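Local coordinates for protein ulvan Lyase-PL25 (Pseudoalteromonas sp. PLSV, PDB 5UAM) that cleaves ulvan, the sulfated rhamnose- and uronic acid-containing cell-wall polysaccharide of green seaweeds, as a beta-propeller lyase of polysaccharide lyase family 25, at residues P37-H48 / A414-I423; S308-I319 / D364-Y375. All blocks are in the same frame, centred on the assembly; numbering follows the deposited sequence.

Contact 1 (P37-H48 / A414-I423)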
loop_
_atom_site.group_PDB
_atom_site.type_symbol
_atom_site.label_atom_id
_atom_site.label_comp_id
_atom_site.label_asym_id
_atom_site.label_seq_id
_atom_site.Cartn_x
_atom_site.Cartn_y
_atom_site.Cartn_z
ATOM N N PRO A 37 -5.138 -0.250 -10.794
ATOM C CA PRO A 37 -4.886 -1.677 -10.577
ATOM C C PRO A 37 -3.895 -1.992 -9.480
ATOM O O PRO A 37 -3.797 -3.162 -9.090
ATOM C CB PRO A 37 -4.350 -2.161 -11.924
ATOM C CG PRO A 37 -4.895 -1.206 -12.915
ATOM C CD PRO A 37 -4.908 0.134 -12.197
ATOM N N LEU A 38 -3.199 -0.971 -8.977
ATOM C CA LEU A 38 -2.118 -1.090 -8.014
ATOM C C LEU A 38 -2.130 0.147 -7.138
ATOM O O LEU A 38 -2.603 1.209 -7.551
ATOM C CB LEU A 38 -0.765 -1.078 -8.726
ATOM C CG LEU A 38 -0.486 -2.168 -9.751
ATOM C CD1 LEU A 38 0.715 -1.772 -10.590
ATOM C CD2 LEU A 38 -0.261 -3.489 -9.066
ATOM N N ALA A 39 -1.544 0.022 -5.937
ATOM C CA ALA A 39 -1.297 1.165 -5.058
ATOM C C ALA A 39 -0.252 0.762 -4.031
ATOM O O ALA A 39 -0.119 -0.413 -3.707
ATOM C CB ALA A 39 -2.557 1.616 -4.325
ATOM N N ILE A 40 0.427 1.752 -3.462
ATOM C CA ILE A 40 1.468 1.473 -2.480
ATOM C C ILE A 40 0.880 0.878 -1.212
ATOM O O ILE A 40 1.552 0.083 -0.543
ATOM C CB ILE A 40 2.284 2.756 -2.247
ATOM C CG1 ILE A 40 3.231 2.958 -3.446
ATOM C CG2 ILE A 40 3.083 2.690 -0.951
ATOM C CD1 ILE A 40 3.847 4.305 -3.532
ATOM N N VAL A 41 -0.367 1.208 -0.859
ATOM C CA VAL A 41 -0.903 0.738 0.423
ATOM C C VAL A 41 -1.216 -0.762 0.409
ATOM O O VAL A 41 -1.065 -1.430 1.444
ATOM C CB VAL A 41 -2.091 1.586 0.880
ATOM C CG1 VAL A 41 -3.292 1.400 0.009
ATOM C CG2 VAL A 41 -2.416 1.258 2.356
ATOM N N GLN A 42 -1.684 -1.318 -0.711
ATOM C CA GLN A 42 -1.928 -2.761 -0.801
ATOM C C GLN A 42 -0.618 -3.421 -1.157
ATOM O O GLN A 42 -0.254 -3.512 -2.331
ATOM C CB GLN A 42 -3.013 -3.129 -1.810
ATOM C CG GLN A 42 -4.435 -2.847 -1.348
ATOM C CD GLN A 42 -4.949 -1.463 -1.698
ATOM O OE1 GLN A 42 -4.305 -0.665 -2.409
ATOM N NE2 GLN A 42 -6.141 -1.174 -1.209
ATOM N N HIS A 43 0.090 -3.899 -0.138
ATOM C CA HIS A 43 1.429 -4.413 -0.355
ATOM C C HIS A 43 1.690 -5.592 0.574
ATOM O O HIS A 43 1.140 -5.661 1.683
ATOM C CB HIS A 43 2.475 -3.318 -0.103
ATOM C CG HIS A 43 2.633 -2.977 1.337
ATOM N ND1 HIS A 43 3.660 -3.471 2.108
ATOM C CD2 HIS A 43 1.836 -2.278 2.176
ATOM C CE1 HIS A 43 3.513 -3.050 3.354
ATOM N NE2 HIS A 43 2.406 -2.338 3.424
ATOM N N PRO A 44 2.553 -6.524 0.159
ATOM C CA PRO A 44 3.168 -6.576 -1.177
ATOM C C PRO A 44 2.175 -6.833 -2.289
ATOM O O PRO A 44 1.238 -7.628 -2.130
ATOM C CB PRO A 44 4.109 -7.792 -1.081
ATOM C CG PRO A 44 4.241 -8.123 0.346
ATOM C CD PRO A 44 2.988 -7.625 1.018
ATOM N N ALA A 45 2.367 -6.154 -3.419
ATOM C CA ALA A 45 1.683 -6.546 -4.633
ATOM C C ALA A 45 2.431 -7.648 -5.367
ATOM O O ALA A 45 1.821 -8.400 -6.134
ATOM C CB ALA A 45 1.494 -5.334 -5.560
ATOM N N GLY A 46 3.739 -7.749 -5.156
ATOM C CA GLY A 46 4.534 -8.801 -5.752
ATOM C C GLY A 46 5.640 -9.197 -4.801
ATOM O O GLY A 46 6.032 -8.434 -3.911
ATOM N N ILE A 47 6.165 -10.403 -5.029
ATOM C CA ILE A 47 7.148 -11.044 -4.159
ATOM C C ILE A 47 8.097 -11.840 -5.034
ATOM O O ILE A 47 7.657 -12.576 -5.923
ATOM C CB ILE A 47 6.485 -12.009 -3.157
ATOM C CG1 ILE A 47 5.466 -11.256 -2.301
ATOM C CG2 ILE A 47 7.548 -12.718 -2.331
ATOM C CD1 ILE A 47 4.697 -12.141 -1.328
ATOM N N HIS A 48 9.394 -11.716 -4.775
ATOM C CA HIS A 48 10.391 -12.540 -5.446
ATOM C C HIS A 48 10.818 -13.675 -4.526
ATOM O O HIS A 48 11.160 -13.446 -3.364
ATOM C CB HIS A 48 11.615 -11.720 -5.820
ATOM C CG HIS A 48 12.638 -12.505 -6.567
ATOM N ND1 HIS A 48 12.551 -12.719 -7.925
ATOM C CD2 HIS A 48 13.733 -13.180 -6.145
ATOM C CE1 HIS A 48 13.573 -13.469 -8.310
ATOM N NE2 HIS A 48 14.307 -13.756 -7.249
ATOM N N ALA A 414 -0.323 4.157 -12.038
ATOM C CA ALA A 414 -0.483 3.649 -10.685
ATOM C C ALA A 414 0.688 2.720 -10.425
ATOM O O ALA A 414 1.069 1.952 -11.318
ATOM C CB ALA A 414 -1.802 2.881 -10.568
ATOM N N ILE A 415 1.233 2.753 -9.208
ATOM C CA ILE A 415 2.403 1.943 -8.874
ATOM C C ILE A 415 2.178 1.145 -7.604
ATOM O O ILE A 415 1.376 1.510 -6.734
ATOM C CB ILE A 415 3.692 2.772 -8.752
ATOM C CG1 ILE A 415 3.536 3.929 -7.757
ATOM C CG2 ILE A 415 4.076 3.305 -10.151
ATOM C CD1 ILE A 415 4.882 4.550 -7.361
ATOM N N SER A 416 2.890 0.028 -7.503
ATOM C CA SER A 416 2.985 -0.727 -6.263
ATOM C C SER A 416 4.129 -0.205 -5.398
ATOM O O SER A 416 4.995 0.552 -5.840
ATOM C CB SER A 416 3.262 -2.203 -6.546
ATOM O OG SER A 416 4.569 -2.418 -7.070
ATOM N N ALA A 417 4.148 -0.670 -4.158
ATOM C CA ALA A 417 5.361 -0.597 -3.364
ATOM C C ALA A 417 6.422 -1.496 -3.992
ATOM O O ALA A 417 6.125 -2.373 -4.816
ATOM C CB ALA A 417 5.086 -1.053 -1.930
ATOM N N PHE A 418 7.677 -1.298 -3.602
ATOM C CA PHE A 418 8.712 -2.199 -4.069
ATOM C C PHE A 418 8.371 -3.645 -3.725
ATOM O O PHE A 418 7.889 -3.946 -2.621
ATOM C CB PHE A 418 10.065 -1.843 -3.477
ATOM C CG PHE A 418 10.725 -0.635 -4.101
ATOM C CD1 PHE A 418 11.033 -0.616 -5.446
ATOM C CD2 PHE A 418 11.104 0.461 -3.323
ATOM C CE1 PHE A 418 11.659 0.476 -6.006
ATOM C CE2 PHE A 418 11.720 1.554 -3.891
ATOM C CZ PHE A 418 12.005 1.555 -5.226
ATOM N N ILE A 419 8.657 -4.526 -4.677
ATOM C CA ILE A 419 8.441 -5.960 -4.538
ATOM C C ILE A 419 9.263 -6.524 -3.398
ATOM O O ILE A 419 10.438 -6.171 -3.198
ATOM C CB ILE A 419 8.792 -6.607 -5.882
ATOM C CG1 ILE A 419 7.666 -6.243 -6.847
ATOM C CG2 ILE A 419 9.016 -8.112 -5.797
ATOM C CD1 ILE A 419 7.916 -6.641 -8.232
ATOM N N LYS A 420 8.638 -7.415 -2.624
ATOM C CA LYS A 420 9.320 -8.043 -1.506
ATOM C C LYS A 420 10.496 -8.868 -2.004
ATOM O O LYS A 420 10.351 -9.717 -2.881
ATOM C CB LYS A 420 8.354 -8.929 -0.705
ATOM C CG LYS A 420 9.034 -9.738 0.427
ATOM C CD LYS A 420 8.059 -10.579 1.213
ATOM C CE LYS A 420 8.780 -11.552 2.143
ATOM N NZ LYS A 420 9.656 -10.851 3.112
ATOM N N ASP A 421 11.674 -8.639 -1.419
ATOM C CA ASP A 421 12.878 -9.369 -1.786
ATOM C C ASP A 421 13.219 -9.207 -3.266
ATOM O O ASP A 421 13.820 -10.096 -3.883
ATOM C CB ASP A 421 12.786 -10.834 -1.380
ATOM C CG ASP A 421 12.722 -11.004 0.122
ATOM O OD1 ASP A 421 13.404 -10.241 0.861
ATOM O OD2 ASP A 421 11.997 -11.901 0.601
ATOM N N ALA A 422 12.882 -8.048 -3.828
ATOM C CA ALA A 422 13.110 -7.814 -5.245
ATOM C C ALA A 422 14.578 -7.980 -5.616
ATOM O O ALA A 422 15.492 -7.667 -4.843
ATOM C CB ALA A 422 12.701 -6.397 -5.593
ATOM N N ILE A 423 14.786 -8.459 -6.836
ATOM C CA ILE A 423 16.093 -8.443 -7.491
ATOM C C ILE A 423 16.104 -7.258 -8.454
ATOM O O ILE A 423 15.038 -6.709 -8.793
ATOM C CB ILE A 423 16.399 -9.783 -8.180
ATOM C CG1 ILE A 423 15.338 -10.142 -9.236
ATOM C CG2 ILE A 423 16.512 -10.875 -7.134
ATOM C CD1 ILE A 423 15.749 -11.298 -10.122
HETATM O O HOH W 1 1.884 -2.263 -3.455
HETATM O O HOH W 2 4.887 -4.822 -3.756
HETATM O O HOH W 3 10.663 -13.743 -0.734
#

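Contact 2 (S308-I319 / D364-Y375)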
loop_
_atom_site.group_PDB
_atom_site.type_symbol
_atom_site.label_atom_id
_atom_site.label_comp_id
_atom_site.label_asym_id
_atom_site.label_seq_id
_atom_site.Cartn_x
_atom_site.Cartn_y
_atom_site.Cartn_z
ATOM N N SER A 308 5.013 5.336 2.832
ATOM C CA SER A 308 5.586 4.093 3.328
ATOM C C SER A 308 6.753 4.443 4.238
ATOM O O SER A 308 7.146 5.602 4.365
ATOM C CB SER A 308 6.073 3.228 2.172
ATOM O OG SER A 308 7.022 3.993 1.421
ATOM N N THR A 309 7.310 3.421 4.879
ATOM C CA THR A 309 8.425 3.620 5.799
ATOM C C THR A 309 9.394 2.449 5.704
ATOM O O THR A 309 8.989 1.305 5.515
ATOM C CB THR A 309 7.913 3.842 7.245
ATOM O OG1 THR A 309 9.011 4.038 8.140
ATOM C CG2 THR A 309 7.102 2.674 7.742
ATOM N N HIS A 310 10.684 2.762 5.856
ATOM C CA HIS A 310 11.757 1.778 5.806
ATOM C C HIS A 310 12.881 2.233 6.718
ATOM O O HIS A 310 13.108 3.440 6.899
ATOM C CB HIS A 310 12.344 1.651 4.382
ATOM C CG HIS A 310 11.333 1.311 3.342
ATOM N ND1 HIS A 310 10.799 0.050 3.224
ATOM C CD2 HIS A 310 10.763 2.067 2.377
ATOM C CE1 HIS A 310 9.925 0.048 2.225
ATOM N NE2 HIS A 310 9.897 1.254 1.692
ATOM N N LEU A 311 13.593 1.262 7.293
ATOM C CA LEU A 311 14.729 1.575 8.150
ATOM C C LEU A 311 16.026 1.628 7.360
ATOM O O LEU A 311 16.247 0.822 6.453
ATOM C CB LEU A 311 14.902 0.512 9.228
ATOM C CG LEU A 311 13.708 0.286 10.147
ATOM C CD1 LEU A 311 14.056 -0.712 11.230
ATOM C CD2 LEU A 311 13.227 1.584 10.778
ATOM N N ASP A 312 16.903 2.561 7.742
ATOM C CA ASP A 312 18.241 2.607 7.173
ATOM C C ASP A 312 19.143 1.589 7.877
ATOM O O ASP A 312 18.722 0.849 8.771
ATOM C CB ASP A 312 18.798 4.040 7.157
ATOM C CG ASP A 312 19.059 4.629 8.532
ATOM O OD1 ASP A 312 19.345 3.892 9.493
ATOM O OD2 ASP A 312 19.012 5.872 8.645
ATOM N N ALA A 313 20.399 1.535 7.429
ATOM C CA ALA A 313 21.352 0.540 7.905
ATOM C C ALA A 313 21.698 0.725 9.372
ATOM O O ALA A 313 22.213 -0.207 10.005
ATOM C CB ALA A 313 22.627 0.626 7.070
ATOM N N GLN A 314 21.423 1.895 9.930
ATOM C CA GLN A 314 21.604 2.122 11.350
ATOM C C GLN A 314 20.342 1.844 12.151
ATOM O O GLN A 314 20.332 2.060 13.368
ATOM C CB GLN A 314 22.066 3.552 11.599
ATOM C CG GLN A 314 23.440 3.851 11.042
ATOM C CD GLN A 314 23.962 5.194 11.483
ATOM O OE1 GLN A 314 23.537 5.738 12.501
ATOM N NE2 GLN A 314 24.909 5.723 10.737
ATOM N N GLY A 315 19.297 1.341 11.510
ATOM C CA GLY A 315 18.055 1.064 12.197
ATOM C C GLY A 315 17.132 2.246 12.346
ATOM O O GLY A 315 16.109 2.128 13.026
ATOM N N GLN A 316 17.446 3.372 11.720
ATOM C CA GLN A 316 16.674 4.587 11.928
ATOM C C GLN A 316 15.573 4.679 10.879
ATOM O O GLN A 316 15.815 4.394 9.702
ATOM C CB GLN A 316 17.579 5.801 11.777
ATOM C CG GLN A 316 18.799 5.777 12.700
ATOM C CD GLN A 316 19.814 6.893 12.469
ATOM O OE1 GLN A 316 20.279 7.520 13.423
ATOM N NE2 GLN A 316 20.205 7.096 11.227
ATOM N N PRO A 317 14.354 5.062 11.259
ATOM C CA PRO A 317 13.264 5.115 10.280
ATOM C C PRO A 317 13.308 6.328 9.367
ATOM O O PRO A 317 13.583 7.457 9.783
ATOM C CB PRO A 317 12.007 5.149 11.150
ATOM C CG PRO A 317 12.458 5.796 12.401
ATOM C CD PRO A 317 13.851 5.247 12.635
ATOM N N HIS A 318 12.981 6.051 8.110
ATOM C CA HIS A 318 12.700 7.016 7.066
ATOM C C HIS A 318 11.250 6.832 6.641
ATOM O O HIS A 318 10.709 5.714 6.652
ATOM C CB HIS A 318 13.594 6.743 5.869
ATOM C CG HIS A 318 15.037 7.001 6.120
ATOM N ND1 HIS A 318 15.759 7.915 5.386
ATOM C CD2 HIS A 318 15.898 6.472 7.022
ATOM C CE1 HIS A 318 17.003 7.936 5.826
ATOM N NE2 HIS A 318 17.117 7.062 6.810
ATOM N N ILE A 319 10.630 7.937 6.249
ATOM C CA ILE A 319 9.205 7.971 5.939
ATOM C C ILE A 319 8.989 8.756 4.654
ATOM O O ILE A 319 9.530 9.856 4.490
ATOM C CB ILE A 319 8.422 8.631 7.085
ATOM C CG1 ILE A 319 8.556 7.810 8.378
ATOM C CG2 ILE A 319 6.951 8.799 6.722
ATOM C CD1 ILE A 319 7.945 8.480 9.593
ATOM N N ASP A 364 7.871 4.898 -3.862
ATOM C CA ASP A 364 8.483 4.160 -2.760
ATOM C C ASP A 364 9.987 4.365 -2.849
ATOM O O ASP A 364 10.524 4.818 -3.871
ATOM C CB ASP A 364 8.112 2.672 -2.835
ATOM C CG ASP A 364 8.296 1.908 -1.525
ATOM O OD1 ASP A 364 8.589 2.515 -0.463
ATOM O OD2 ASP A 364 8.106 0.671 -1.558
ATOM N N PHE A 365 10.696 4.054 -1.763
ATOM C CA PHE A 365 12.114 4.357 -1.713
ATOM C C PHE A 365 12.875 3.219 -1.061
ATOM O O PHE A 365 12.316 2.369 -0.367
ATOM C CB PHE A 365 12.400 5.665 -0.949
ATOM C CG PHE A 365 12.073 5.584 0.526
ATOM C CD1 PHE A 365 10.794 5.815 0.990
ATOM C CD2 PHE A 365 13.062 5.256 1.444
ATOM C CE1 PHE A 365 10.527 5.726 2.366
ATOM C CE2 PHE A 365 12.787 5.165 2.782
ATOM C CZ PHE A 365 11.535 5.407 3.239
ATOM N N MET A 366 14.173 3.219 -1.317
ATOM C CA MET A 366 15.143 2.352 -0.670
ATOM C C MET A 366 16.187 3.234 -0.004
ATOM O O MET A 366 16.547 4.283 -0.544
ATOM C CB MET A 366 15.830 1.473 -1.709
ATOM C CG MET A 366 14.881 0.538 -2.438
ATOM S SD MET A 366 15.722 -0.519 -3.611
ATOM C CE MET A 366 16.736 0.665 -4.488
ATOM N N VAL A 367 16.679 2.806 1.140
ATOM C CA VAL A 367 17.674 3.560 1.882
ATOM C C VAL A 367 18.725 2.590 2.390
ATOM O O VAL A 367 18.405 1.474 2.813
ATOM C CB VAL A 367 17.026 4.361 3.029
ATOM C CG1 VAL A 367 16.168 3.463 3.916
ATOM C CG2 VAL A 367 18.078 5.086 3.829
ATOM N N THR A 368 19.991 3.006 2.315
ATOM C CA THR A 368 21.104 2.207 2.799
ATOM C C THR A 368 21.718 2.976 3.957
ATOM O O THR A 368 21.163 2.968 5.062
ATOM C CB THR A 368 22.071 1.897 1.650
ATOM O OG1 THR A 368 22.520 3.128 1.067
ATOM C CG2 THR A 368 21.378 1.064 0.576
ATOM N N ASP A 369 22.857 3.636 3.763
ATOM C CA ASP A 369 23.326 4.603 4.741
ATOM C C ASP A 369 22.241 5.657 4.942
ATOM O O ASP A 369 21.458 5.921 4.028
ATOM C CB ASP A 369 24.578 5.323 4.233
ATOM C CG ASP A 369 25.628 4.373 3.719
ATOM O OD1 ASP A 369 26.262 3.689 4.551
ATOM O OD2 ASP A 369 25.803 4.302 2.480
ATOM N N PRO A 370 22.201 6.294 6.113
ATOM C CA PRO A 370 21.156 7.304 6.371
ATOM C C PRO A 370 21.114 8.428 5.355
ATOM O O PRO A 370 20.051 9.041 5.170
ATOM C CB PRO A 370 21.517 7.827 7.761
ATOM C CG PRO A 370 22.240 6.693 8.410
ATOM C CD PRO A 370 23.018 6.038 7.316
ATOM N N GLU A 371 22.233 8.734 4.709
ATOM C CA GLU A 371 22.275 9.842 3.770
ATOM C C GLU A 371 21.847 9.452 2.364
ATOM O O GLU A 371 21.547 10.348 1.565
ATOM C CB GLU A 371 23.697 10.408 3.682
ATOM C CG GLU A 371 24.223 11.002 4.993
ATOM C CD GLU A 371 24.665 9.945 6.009
ATOM O OE1 GLU A 371 24.683 10.266 7.218
ATOM O OE2 GLU A 371 24.993 8.802 5.608
ATOM N N ASN A 372 21.783 8.155 2.055
ATOM C CA ASN A 372 21.643 7.653 0.688
ATOM C C ASN A 372 20.243 7.072 0.526
ATOM O O ASN A 372 19.950 5.976 1.025
ATOM C CB ASN A 372 22.709 6.593 0.409
ATOM C CG ASN A 372 22.627 6.024 -1.004
ATOM O OD1 ASN A 372 21.552 5.954 -1.603
ATOM N ND2 ASN A 372 23.771 5.599 -1.536
ATOM N N ILE A 373 19.377 7.809 -0.169
ATOM C CA ILE A 373 17.991 7.417 -0.389
ATOM C C ILE A 373 17.680 7.493 -1.876
ATOM O O ILE A 373 18.040 8.469 -2.536
ATOM C CB ILE A 373 17.070 8.378 0.380
ATOM C CG1 ILE A 373 17.422 8.386 1.874
ATOM C CG2 ILE A 373 15.615 8.024 0.156
ATOM C CD1 ILE A 373 17.477 9.772 2.451
ATOM N N ARG A 374 17.011 6.467 -2.401
ATOM C CA ARG A 374 16.595 6.424 -3.802
ATOM C C ARG A 374 15.100 6.179 -3.851
ATOM O O ARG A 374 14.617 5.201 -3.273
ATOM C CB ARG A 374 17.230 5.250 -4.555
ATOM C CG ARG A 374 18.695 5.304 -4.851
ATOM C CD ARG A 374 19.100 3.952 -5.443
ATOM N NE ARG A 374 18.846 3.857 -6.873
ATOM C CZ ARG A 374 18.588 2.724 -7.532
ATOM N NH1 ARG A 374 18.497 1.563 -6.899
ATOM N NH2 ARG A 374 18.405 2.761 -8.833
ATOM N N TYR A 375 14.369 7.043 -4.545
ATOM C CA TYR A 375 12.957 6.820 -4.820
ATOM C C TYR A 375 12.789 6.352 -6.250
ATOM O O TYR A 375 13.470 6.842 -7.156
ATOM C CB TYR A 375 12.156 8.117 -4.701
ATOM C CG TYR A 375 11.690 8.455 -3.307
ATOM C CD1 TYR A 375 12.543 9.057 -2.401
ATOM C CD2 TYR A 375 10.402 8.161 -2.897
ATOM C CE1 TYR A 375 12.122 9.354 -1.120
ATOM C CE2 TYR A 375 9.958 8.464 -1.627
ATOM C CZ TYR A 375 10.822 9.055 -0.733
ATOM O OH TYR A 375 10.371 9.349 0.541
HETATM O O HOH W 4 18.615 -0.265 4.926
#

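Contact 1 (P37-H48 / A414-I423)
H48 and I423 cross at about a right angle, with the isoleucine laid over one face of the imidazole. I423 CG2 sits 3.9 Å from the ring centroid and 23° off the ring normal, a CH-pi contact displaced toward the rim, while I423 CD1 reaches H48 CE1. The ring gets there because H48 CG stands anti to the backbone N (chi1 -177°); its ND1 is hydrogen-bonded to T53. With an alanine in place of H48, I423 is likely to lose the aromatic face beneath its CG2, and T53 OG1 its imidazole partner.

Beside the ring a single beta bridge, I47 with K420, ties strand 46-49, outermost in its sheet, to the chain following strand 412-415, outermost in the neighbouring antiparallel sheet of the propeller. H48 N donates to K420 O at 2.9 Å, almost straight at 177°, and K420 N returns a bond to G46 O at 3.1 Å. I47 and K420 run side by side in the same direction, I47 CG1 lying 4.0 Å from K420 CB. A type II turn from I419 to A422 then brings D421 round, and one water joins H48 O to D421 OD2.

Toward the start of 37-48 the direct contacts between side chains are apolar. I40 and I415 lie alongside each other, I40 CD1 4.0 Å from I415 CD1, and A45 CB meets S416 CB at 3.7 Å. Water joins the backbones here: one molecule accepts from A417 N and donates to both A39 O and Q42 O, and a second links A45 N with A417 O.

Those waters satisfy backbone groups of a largely buried loop whose Q42 bonds K101, a probable substrate-binding residue, consistent with an indirect role in shaping the substrate site.

Contact 2 (S308-I319 / D364-Y375)
Two torsions bring H310 and D364 together: H310 CG lies beside its backbone N (chi1 -56°), and D364 CG is turned anti to its own (chi1 -161°). H310 NE2 then donates to D364 OD1 at 2.8 Å, with the oxygen in the imidazole plane and met on its syn side. S308 OG gives the same oxygen a second bond of 2.9 Å from above the carboxylate plane. Two side-chain donors thus grip OD1, with F365 N adding a weak bond; such a setting would probably favour the ionised carboxylate.

H310 also turns an edge to the face of F365 in a T-shaped pair, centroids 4.8 Å apart, with H310 CD2 over the phenyl ring. The edge of F365 lies by H318 O, and H318 CB packs on its CE2. V367 CG2 covers one face of the H318 imidazole, 3.8 Å from the centroid, a CH-pi contact.

H318 NE2 donates to D312 OD2 at 2.9 Å on its anti side, and Q316 NE2 uses the syn lone pair of that oxygen. D312 OD1 accepts Q314 N and Q316 N from opposite faces, the first making an Asx turn. Four bonds therefore fix this carboxylate, against which P370 CB packs at 3.3 Å from D312 OD2. Between the two segments, A313 N donates to T368 O at 2.9 Å, and a water bridges L311 O and V367 O.

Strands 308-311 and 364-367 run nearly parallel, 8° apart, but at 7.2 Å between axes they belong to separate antiparallel sheets, neighbouring blades of the propeller. H339 of strand 336-342 extends the junction, bonding H318 ND1 and Y375 OH, while strand 258-267 packs against T309 and I319 of the first sheet.

How the contacts relate
From the N terminus, the chain passes strand 30-33 and enters 37-48, whose partner 414-423 comes 366 residues later, so contact 1 closes a loop that spans most of the propeller. Within that loop lies contact 2, a much shorter closure of 45 residues between 308-319 and 364-375; the two nest and do not cross. Contact 1 joins the sheet that begins with strand 46-49 to the one combining strands 30-33 and 412-415, whereas contact 2 joins two consecutive sheets. Their centres are 17 Å apart, yet they touch: F418 N lies 2.9 Å from D364 OD2, a probable hydrogen bond, and F418 CE2 packs 3.4 Å from F365 N.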